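Local coordinates for PrgX (Enterococcus faecalis, PDB 2AWI), which is the receptor for the peptide sex pheromone cCF10 and probably binds DNA as a transcriptional repressor in the regulation of conjugation, at residues M175-V179 with I190-L194; Y113-I117 with F130-I134; E235-L239 with L276-L280. The protein carries 1 engineered substitution. All blocks are in the same frame, centred on the assembly; numbering follows the deposited sequence.

Contact 1: residues M175-V179 with I190-L194; sequences MYPIV and IQTVL
Tyr176 reaches from the loop 175-179 to helix 184-203, where its hydroxyl donates a hydrogen bond to the carbonyl of Ile190. Tyr176 OH lies 2.6 Å from Ile190 O, in the carbonyl plane and on a lone pair, with a C=O...donor angle of 119°. Leu194 N, the usual helical donor to this carbonyl, stands 4.1 Å from Ile190 O, so the tyrosine takes an acceptor that the helix uses poorly. Leu194 lays CD2 over one face of the ring, 3.8 Å from the centroid and displaced toward the CE2-CZ side. Val193 closes on the hydroxyl end, its CB 3.5 Å from Tyr176 OH. Engineered Cys153 touches both Tyr176 and Val193, while Tyr212 and Gln216 of helix 207-220 also pack on Tyr176. Two residues on, Ile178 spreads over the Ile190 side chain: CG1 and CG2 both touch Ile190 CD1, the former at 3.9 Å. With Ile190 CG1 set between the backbone N and the carbonyl carbon (chi1 65°), the extended side chain carries CD1 to this partner. One directed bond thus fixes the phenol against the helix, while Leu194 and Val193 pack the phenol and its hydroxyl end, in a buried contact of the regulatory region.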
loop_
_atom_site.group_PDB
_atom_site.type_symbol
_atom_site.label_atom_id
_atom_site.label_comp_id
_atom_site.label_asym_id
_atom_site.label_seq_id
_atom_site.Cartn_x
_atom_site.Cartn_y
_atom_site.Cartn_z
HETATM N N MSE A 175 -37.150 11.059 15.979
HETATM C CA MSE A 175 -37.128 9.612 16.101
HETATM C C MSE A 175 -35.862 9.137 16.786
HETATM O O MSE A 175 -35.786 7.996 17.229
HETATM C CB MSE A 175 -37.252 8.968 14.725
HETATM C CG MSE A 175 -38.588 9.238 14.075
HETATM SE SE MSE A 175 -38.752 8.391 12.370
HETATM C CE MSE A 175 -40.482 9.094 11.848
ATOM N N TYR A 176 -34.873 10.017 16.883
ATOM C CA TYR A 176 -33.614 9.667 17.521
ATOM C C TYR A 176 -33.312 10.566 18.719
ATOM O O TYR A 176 -33.874 11.656 18.851
ATOM C CB TYR A 176 -32.469 9.748 16.499
ATOM C CG TYR A 176 -32.581 8.708 15.408
ATOM C CD1 TYR A 176 -33.475 8.875 14.356
ATOM C CD2 TYR A 176 -31.867 7.510 15.484
ATOM C CE1 TYR A 176 -33.672 7.872 13.412
ATOM C CE2 TYR A 176 -32.052 6.500 14.545
ATOM C CZ TYR A 176 -32.962 6.682 13.517
ATOM O OH TYR A 176 -33.222 5.662 12.631
ATOM N N PRO A 177 -32.421 10.115 19.614
ATOM C CA PRO A 177 -31.683 8.847 19.558
ATOM C C PRO A 177 -32.515 7.620 19.913
ATOM O O PRO A 177 -33.580 7.729 20.514
ATOM C CB PRO A 177 -30.553 9.069 20.554
ATOM C CG PRO A 177 -31.216 9.904 21.596
ATOM C CD PRO A 177 -31.976 10.919 20.766
ATOM N N ILE A 178 -32.015 6.450 19.529
ATOM C CA ILE A 178 -32.687 5.190 19.825
ATOM C C ILE A 178 -32.280 4.801 21.249
ATOM O O ILE A 178 -31.121 4.988 21.645
ATOM C CB ILE A 178 -32.244 4.061 18.848
ATOM C CG1 ILE A 178 -32.526 4.468 17.393
ATOM C CG2 ILE A 178 -32.962 2.759 19.198
ATOM C CD1 ILE A 178 -33.985 4.725 17.065
ATOM N N VAL A 179 -33.224 4.265 22.017
ATOM C CA VAL A 179 -32.933 3.867 23.388
ATOM C C VAL A 179 -32.975 2.353 23.608
ATOM O O VAL A 179 -32.165 1.804 24.361
ATOM C CB VAL A 179 -33.913 4.548 24.382
ATOM C CG1 VAL A 179 -33.912 6.054 24.156
ATOM C CG2 VAL A 179 -35.319 3.988 24.209
ATOM N N ILE A 190 -33.673 1.032 11.718
ATOM C CA ILE A 190 -33.265 2.264 12.365
ATOM C C ILE A 190 -31.868 2.676 11.909
ATOM O O ILE A 190 -31.498 3.846 12.015
ATOM C CB ILE A 190 -33.288 2.117 13.894
ATOM C CG1 ILE A 190 -32.244 1.091 14.336
ATOM C CG2 ILE A 190 -34.680 1.675 14.347
ATOM C CD1 ILE A 190 -32.157 0.929 15.827
ATOM N N GLN A 191 -31.103 1.710 11.391
ATOM C CA GLN A 191 -29.746 1.960 10.909
ATOM C C GLN A 191 -29.729 2.473 9.477
ATOM O O GLN A 191 -28.916 3.323 9.125
ATOM C CB GLN A 191 -28.909 0.682 10.979
ATOM C CG GLN A 191 -28.194 0.458 12.297
ATOM C CD GLN A 191 -27.625 -0.945 12.416
ATOM O OE1 GLN A 191 -28.331 -1.882 12.784
ATOM N NE2 GLN A 191 -26.348 -1.098 12.088
ATOM N N THR A 192 -30.625 1.945 8.652
ATOM C CA THR A 192 -30.698 2.340 7.252
ATOM C C THR A 192 -30.890 3.847 7.115
ATOM O O THR A 192 -30.267 4.484 6.267
ATOM C CB THR A 192 -31.855 1.610 6.535
ATOM O OG1 THR A 192 -31.677 0.194 6.671
ATOM C CG2 THR A 192 -31.884 1.963 5.048
ATOM N N VAL A 193 -31.752 4.400 7.964
ATOM C CA VAL A 193 -32.048 5.826 7.967
ATOM C C VAL A 193 -30.781 6.636 8.122
ATOM O O VAL A 193 -30.499 7.522 7.327
ATOM C CB VAL A 193 -32.984 6.223 9.138
ATOM C CG1 VAL A 193 -33.182 7.730 9.143
ATOM C CG2 VAL A 193 -34.313 5.511 9.020
ATOM N N LEU A 194 -30.015 6.323 9.156
ATOM C CA LEU A 194 -28.794 7.054 9.429
ATOM C C LEU A 194 -27.819 6.974 8.273
ATOM O O LEU A 194 -27.274 7.990 7.854
ATOM C CB LEU A 194 -28.147 6.531 10.717
ATOM C CG LEU A 194 -29.130 6.396 11.888
ATOM C CD1 LEU A 194 -28.425 5.841 13.107
ATOM C CD2 LEU A 194 -29.738 7.751 12.187
#

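Contact 2: residues Y113-I117 with F130-I134; sequences YLGYI and FNKTI
Phe130 presents one ring face to Ile117, whose CG2 sits almost exactly over the centre, 3.7 Å from the centroid and 6° off the normal. The opposite face lies against CB of Ile134, one helical turn further along its own helix. Tyr113 OH approaches the ring edge in plane, 3.4 Å from Phe130 CD1, and Leu114 CD2 comes to the same rim near Phe130 CE1, at 4.2 Å. The Tyr113 ring in turn has Ile117 CG1 over one face, toward its rim. Ile117 is therefore wedged between the two aromatic groups: CG2 serves the phenylalanine face, and CD1 turns to Phe130 CD1 at 3.5 Å. With its CG anti to the backbone N (chi1 -178°), Phe130 swings its ring along the interface instead of straight across it.

Helices 107-122 and 128-142 follow each other in the chain and form an antiparallel hairpin of the TPR-like C-terminal region, the short segments running at 146° to one another. The axes of segments 113-117 and 130-134 come within 12.7 Å, a wide spacing bridged by these large side chains. Val162 and Leu163 of a nearby loop extend the apolar packing on Ile117 and Phe130.

At the polar margin a water joins the two helices, 2.9 Å from Tyr113 OH and 2.7 Å from Thr133 OG1; it also donates a weak bond to Phe130 O. That carbonyl already accepts from Thr133 N and Ile134 N. Thr133 OG1 is further held by the carbonyl of Thr129, one turn back, so the hydroxyl that meets the water is itself fixed to its helix. Arg103 packs against both Tyr113 and Thr133 on this side of the hairpin.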
loop_
_atom_site.group_PDB
_atom_site.type_symbol
_atom_site.label_atom_id
_atom_site.label_comp_id
_atom_site.label_asym_id
_atom_site.label_seq_id
_atom_site.Cartn_x
_atom_site.Cartn_y
_atom_site.Cartn_z
ATOM N N TYR A 113 -46.818 3.376 -0.752
ATOM C CA TYR A 113 -47.132 4.543 -1.567
ATOM C C TYR A 113 -45.862 5.252 -2.026
ATOM O O TYR A 113 -45.693 5.524 -3.212
ATOM C CB TYR A 113 -48.002 5.507 -0.756
ATOM C CG TYR A 113 -48.124 6.887 -1.353
ATOM C CD1 TYR A 113 -48.862 7.105 -2.518
ATOM C CD2 TYR A 113 -47.486 7.978 -0.760
ATOM C CE1 TYR A 113 -48.965 8.376 -3.078
ATOM C CE2 TYR A 113 -47.580 9.250 -1.309
ATOM C CZ TYR A 113 -48.322 9.444 -2.470
ATOM O OH TYR A 113 -48.426 10.703 -3.015
ATOM N N LEU A 114 -44.974 5.558 -1.084
ATOM C CA LEU A 114 -43.718 6.231 -1.415
ATOM C C LEU A 114 -42.889 5.338 -2.336
ATOM O O LEU A 114 -41.980 5.808 -3.029
ATOM C CB LEU A 114 -42.924 6.553 -0.140
ATOM C CG LEU A 114 -43.577 7.549 0.828
ATOM C CD1 LEU A 114 -42.738 7.679 2.101
ATOM C CD2 LEU A 114 -43.739 8.902 0.138
ATOM N N GLY A 115 -43.209 4.045 -2.327
ATOM C CA GLY A 115 -42.516 3.100 -3.182
ATOM C C GLY A 115 -42.887 3.380 -4.627
ATOM O O GLY A 115 -42.057 3.263 -5.536
ATOM N N TYR A 116 -44.144 3.752 -4.841
ATOM C CA TYR A 116 -44.621 4.081 -6.178
ATOM C C TYR A 116 -44.068 5.435 -6.620
ATOM O O TYR A 116 -43.708 5.616 -7.784
ATOM C CB TYR A 116 -46.148 4.118 -6.215
ATOM C CG TYR A 116 -46.810 2.758 -6.250
ATOM C CD1 TYR A 116 -46.716 1.879 -5.170
ATOM C CD2 TYR A 116 -47.544 2.356 -7.366
ATOM C CE1 TYR A 116 -47.344 0.630 -5.202
ATOM C CE2 TYR A 116 -48.174 1.115 -7.409
ATOM C CZ TYR A 116 -48.072 0.258 -6.327
ATOM O OH TYR A 116 -48.700 -0.964 -6.382
ATOM N N ILE A 117 -44.000 6.385 -5.695
ATOM C CA ILE A 117 -43.481 7.708 -6.024
ATOM C C ILE A 117 -42.046 7.580 -6.499
ATOM O O ILE A 117 -41.635 8.235 -7.456
ATOM C CB ILE A 117 -43.525 8.654 -4.807
ATOM C CG1 ILE A 117 -44.976 8.877 -4.383
ATOM C CG2 ILE A 117 -42.860 9.987 -5.151
ATOM C CD1 ILE A 117 -45.846 9.489 -5.464
ATOM N N PHE A 130 -48.692 13.890 -5.889
ATOM C CA PHE A 130 -47.651 13.820 -4.867
ATOM C C PHE A 130 -47.386 15.178 -4.228
ATOM O O PHE A 130 -47.683 15.379 -3.053
ATOM C CB PHE A 130 -46.351 13.272 -5.458
ATOM C CG PHE A 130 -45.243 13.133 -4.458
ATOM C CD1 PHE A 130 -45.386 12.291 -3.353
ATOM C CD2 PHE A 130 -44.057 13.850 -4.608
ATOM C CE1 PHE A 130 -44.365 12.162 -2.407
ATOM C CE2 PHE A 130 -43.024 13.735 -3.670
ATOM C CZ PHE A 130 -43.180 12.887 -2.564
ATOM N N ASN A 131 -46.824 16.101 -5.004
ATOM C CA ASN A 131 -46.519 17.436 -4.502
ATOM C C ASN A 131 -47.741 18.139 -3.924
ATOM O O ASN A 131 -47.622 18.964 -3.016
ATOM C CB ASN A 131 -45.924 18.303 -5.615
ATOM C CG ASN A 131 -44.462 18.004 -5.870
ATOM O OD1 ASN A 131 -43.803 18.701 -6.645
ATOM N ND2 ASN A 131 -43.942 16.966 -5.221
ATOM N N LYS A 132 -48.915 17.810 -4.447
ATOM C CA LYS A 132 -50.148 18.423 -3.975
ATOM C C LYS A 132 -50.622 17.913 -2.613
ATOM O O LYS A 132 -51.415 18.580 -1.946
ATOM C CB LYS A 132 -51.271 18.219 -5.001
ATOM C CG LYS A 132 -51.435 19.334 -6.046
ATOM C CD LYS A 132 -50.260 19.438 -7.019
ATOM C CE LYS A 132 -49.145 20.324 -6.477
ATOM N NZ LYS A 132 -49.584 21.740 -6.313
ATOM N N THR A 133 -50.140 16.749 -2.185
ATOM C CA THR A 133 -50.590 16.203 -0.909
ATOM C C THR A 133 -49.510 15.782 0.084
ATOM O O THR A 133 -49.808 15.555 1.261
ATOM C CB THR A 133 -51.501 14.974 -1.130
ATOM O OG1 THR A 133 -50.715 13.881 -1.621
ATOM C CG2 THR A 133 -52.600 15.292 -2.141
ATOM N N ILE A 134 -48.260 15.695 -0.362
ATOM C CA ILE A 134 -47.206 15.223 0.523
ATOM C C ILE A 134 -47.073 15.961 1.850
ATOM O O ILE A 134 -47.114 15.336 2.912
ATOM C CB ILE A 134 -45.830 15.187 -0.195
ATOM C CG1 ILE A 134 -44.820 14.424 0.672
ATOM C CG2 ILE A 134 -45.333 16.595 -0.471
ATOM C CD1 ILE A 134 -45.228 12.988 0.999
HETATM O O HOH W 1 -48.371 12.715 -0.901
#

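Contact 3: residues E235-L239 with L276-L280; sequences EINYL and LVEEL
Tyr238 crosses from helix 230-248 to helix 270-286 and lies beneath Leu276, whose CG stands over one ring face 4.2 Å from the centroid, offset toward CE1. The two side chains slide past each other in opposite directions. The phenol thereby carries its OH to the other helix, where Tyr238 OH is 3.5 Å from Leu280 CB. Glu279 comes to the ring edge instead, OE1 being 3.8 Å from Tyr238 CE1 and the carboxylate tilted 44° from the ring plane.

The two short segments run nearly parallel, 9° apart, with axes 12.5 Å from each other. They belong to alternate helices of the alpha-helical TPR-like region. Helix 251-266, which comes between them in sequence, packs against both: Ala257 and Ile260 touch Tyr238, Phe264 meets Leu276 and Ile261 meets Leu280.

Glu235 completes the contact. Its CG is anti to the backbone N (chi1 177°) and the chain stays extended, which brings OE2 to 3.6 Å from Leu276 CD1. A water lies 2.7 Å from Glu235 OE2 and 2.9 Å from Glu279 OE1, probably donating to each and so joining two like-charged carboxylates. Glu235 OE2 and Glu279 OE2 are 4.9 Å apart, a spacing that may favour proton uptake by one of them, although Lys195 of helix 184-203 packs against Glu235 and could offset it.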
loop_
_atom_site.group_PDB
_atom_site.type_symbol
_atom_site.label_atom_id
_atom_site.label_comp_id
_atom_site.label_asym_id
_atom_site.label_seq_id
_atom_site.Cartn_x
_atom_site.Cartn_y
_atom_site.Cartn_z
ATOM N N GLU A 235 -19.423 1.226 5.853
ATOM C CA GLU A 235 -19.761 2.336 4.976
ATOM C C GLU A 235 -19.856 3.658 5.732
ATOM O O GLU A 235 -19.332 4.679 5.282
ATOM C CB GLU A 235 -21.076 2.042 4.257
ATOM C CG GLU A 235 -21.569 3.161 3.363
ATOM C CD GLU A 235 -22.662 2.687 2.435
ATOM O OE1 GLU A 235 -23.233 1.610 2.716
ATOM O OE2 GLU A 235 -22.952 3.384 1.436
ATOM N N ILE A 236 -20.529 3.625 6.878
ATOM C CA ILE A 236 -20.683 4.807 7.714
ATOM C C ILE A 236 -19.322 5.287 8.210
ATOM O O ILE A 236 -19.086 6.492 8.323
ATOM C CB ILE A 236 -21.608 4.511 8.917
ATOM C CG1 ILE A 236 -23.063 4.505 8.442
ATOM C CG2 ILE A 236 -21.390 5.532 10.031
ATOM C CD1 ILE A 236 -24.067 4.232 9.541
ATOM N N ASN A 237 -18.426 4.343 8.496
ATOM C CA ASN A 237 -17.084 4.679 8.969
ATOM C C ASN A 237 -16.288 5.312 7.827
ATOM O O ASN A 237 -15.344 6.068 8.056
ATOM C CB ASN A 237 -16.371 3.424 9.480
ATOM C CG ASN A 237 -15.240 3.747 10.441
ATOM O OD1 ASN A 237 -14.152 4.161 10.030
ATOM N ND2 ASN A 237 -15.496 3.568 11.737
ATOM N N TYR A 238 -16.670 4.989 6.595
ATOM C CA TYR A 238 -16.016 5.556 5.427
ATOM C C TYR A 238 -16.509 6.998 5.265
ATOM O O TYR A 238 -15.755 7.879 4.858
ATOM C CB TYR A 238 -16.346 4.735 4.173
ATOM C CG TYR A 238 -16.435 5.550 2.897
ATOM C CD1 TYR A 238 -17.649 6.079 2.468
ATOM C CD2 TYR A 238 -15.300 5.818 2.137
ATOM C CE1 TYR A 238 -17.733 6.853 1.312
ATOM C CE2 TYR A 238 -15.370 6.593 0.981
ATOM C CZ TYR A 238 -16.588 7.108 0.576
ATOM O OH TYR A 238 -16.661 7.879 -0.563
ATOM N N LEU A 239 -17.779 7.225 5.587
ATOM C CA LEU A 239 -18.361 8.552 5.487
ATOM C C LEU A 239 -17.767 9.420 6.590
ATOM O O LEU A 239 -17.625 10.629 6.438
ATOM C CB LEU A 239 -19.887 8.468 5.612
ATOM C CG LEU A 239 -20.560 7.856 4.377
ATOM C CD1 LEU A 239 -21.997 7.431 4.691
ATOM C CD2 LEU A 239 -20.526 8.870 3.242
ATOM N N LEU A 276 -19.597 3.841 -3.886
ATOM C CA LEU A 276 -18.618 4.578 -3.102
ATOM C C LEU A 276 -17.553 5.223 -3.987
ATOM O O LEU A 276 -17.060 6.310 -3.683
ATOM C CB LEU A 276 -17.972 3.661 -2.064
ATOM C CG LEU A 276 -18.635 3.670 -0.680
ATOM C CD1 LEU A 276 -20.147 3.762 -0.800
ATOM C CD2 LEU A 276 -18.220 2.415 0.079
ATOM N N VAL A 277 -17.199 4.555 -5.081
ATOM C CA VAL A 277 -16.212 5.107 -6.002
ATOM C C VAL A 277 -16.791 6.375 -6.634
ATOM O O VAL A 277 -16.114 7.405 -6.721
ATOM C CB VAL A 277 -15.847 4.099 -7.125
ATOM C CG1 VAL A 277 -15.043 4.794 -8.214
ATOM C CG2 VAL A 277 -15.031 2.956 -6.548
ATOM N N GLU A 278 -18.047 6.296 -7.068
ATOM C CA GLU A 278 -18.712 7.438 -7.678
ATOM C C GLU A 278 -18.786 8.561 -6.650
ATOM O O GLU A 278 -18.488 9.718 -6.955
ATOM C CB GLU A 278 -20.119 7.049 -8.136
ATOM C CG GLU A 278 -20.135 5.870 -9.099
ATOM C CD GLU A 278 -21.534 5.457 -9.512
ATOM O OE1 GLU A 278 -22.382 5.243 -8.618
ATOM O OE2 GLU A 278 -21.781 5.336 -10.730
ATOM N N GLU A 279 -19.169 8.200 -5.427
ATOM C CA GLU A 279 -19.282 9.169 -4.343
ATOM C C GLU A 279 -17.976 9.917 -4.137
ATOM O O GLU A 279 -17.936 11.140 -4.226
ATOM C CB GLU A 279 -19.689 8.474 -3.032
ATOM C CG GLU A 279 -21.156 8.669 -2.653
ATOM C CD GLU A 279 -21.640 7.717 -1.561
ATOM O OE1 GLU A 279 -20.997 7.640 -0.494
ATOM O OE2 GLU A 279 -22.676 7.051 -1.771
ATOM N N LEU A 280 -16.908 9.178 -3.873
ATOM C CA LEU A 280 -15.599 9.777 -3.637
ATOM C C LEU A 280 -15.087 10.598 -4.821
ATOM O O LEU A 280 -14.313 11.539 -4.641
ATOM C CB LEU A 280 -14.579 8.691 -3.284
ATOM C CG LEU A 280 -13.161 9.176 -2.965
ATOM C CD1 LEU A 280 -13.189 10.068 -1.731
ATOM C CD2 LEU A 280 -12.248 7.986 -2.742
HETATM O O HOH W 2 -22.749 6.108 1.197
#

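In the fold
Following the chain from the N terminus, contact 2 is the first to close, joining neighbouring helices 107-122 and 128-142 across a short connection. Contact 1 follows, folding the loop after helix 165-172 back onto helix 184-203 and closing a span of ten residues. Contact 3 spans 36 residues, mostly helical, linking helix 230-248 to helix 270-286 past the intervening helix. The three are in series: none nests within or crosses another. Contacts 1 and 3 have centres about 20 Å apart, and helix 184-203, which carries one segment of contact 1, also packs against contact 3; contacts 2 and 3 are the most distant, about 29 Å between centres, at separate parts of the same TPR-like region.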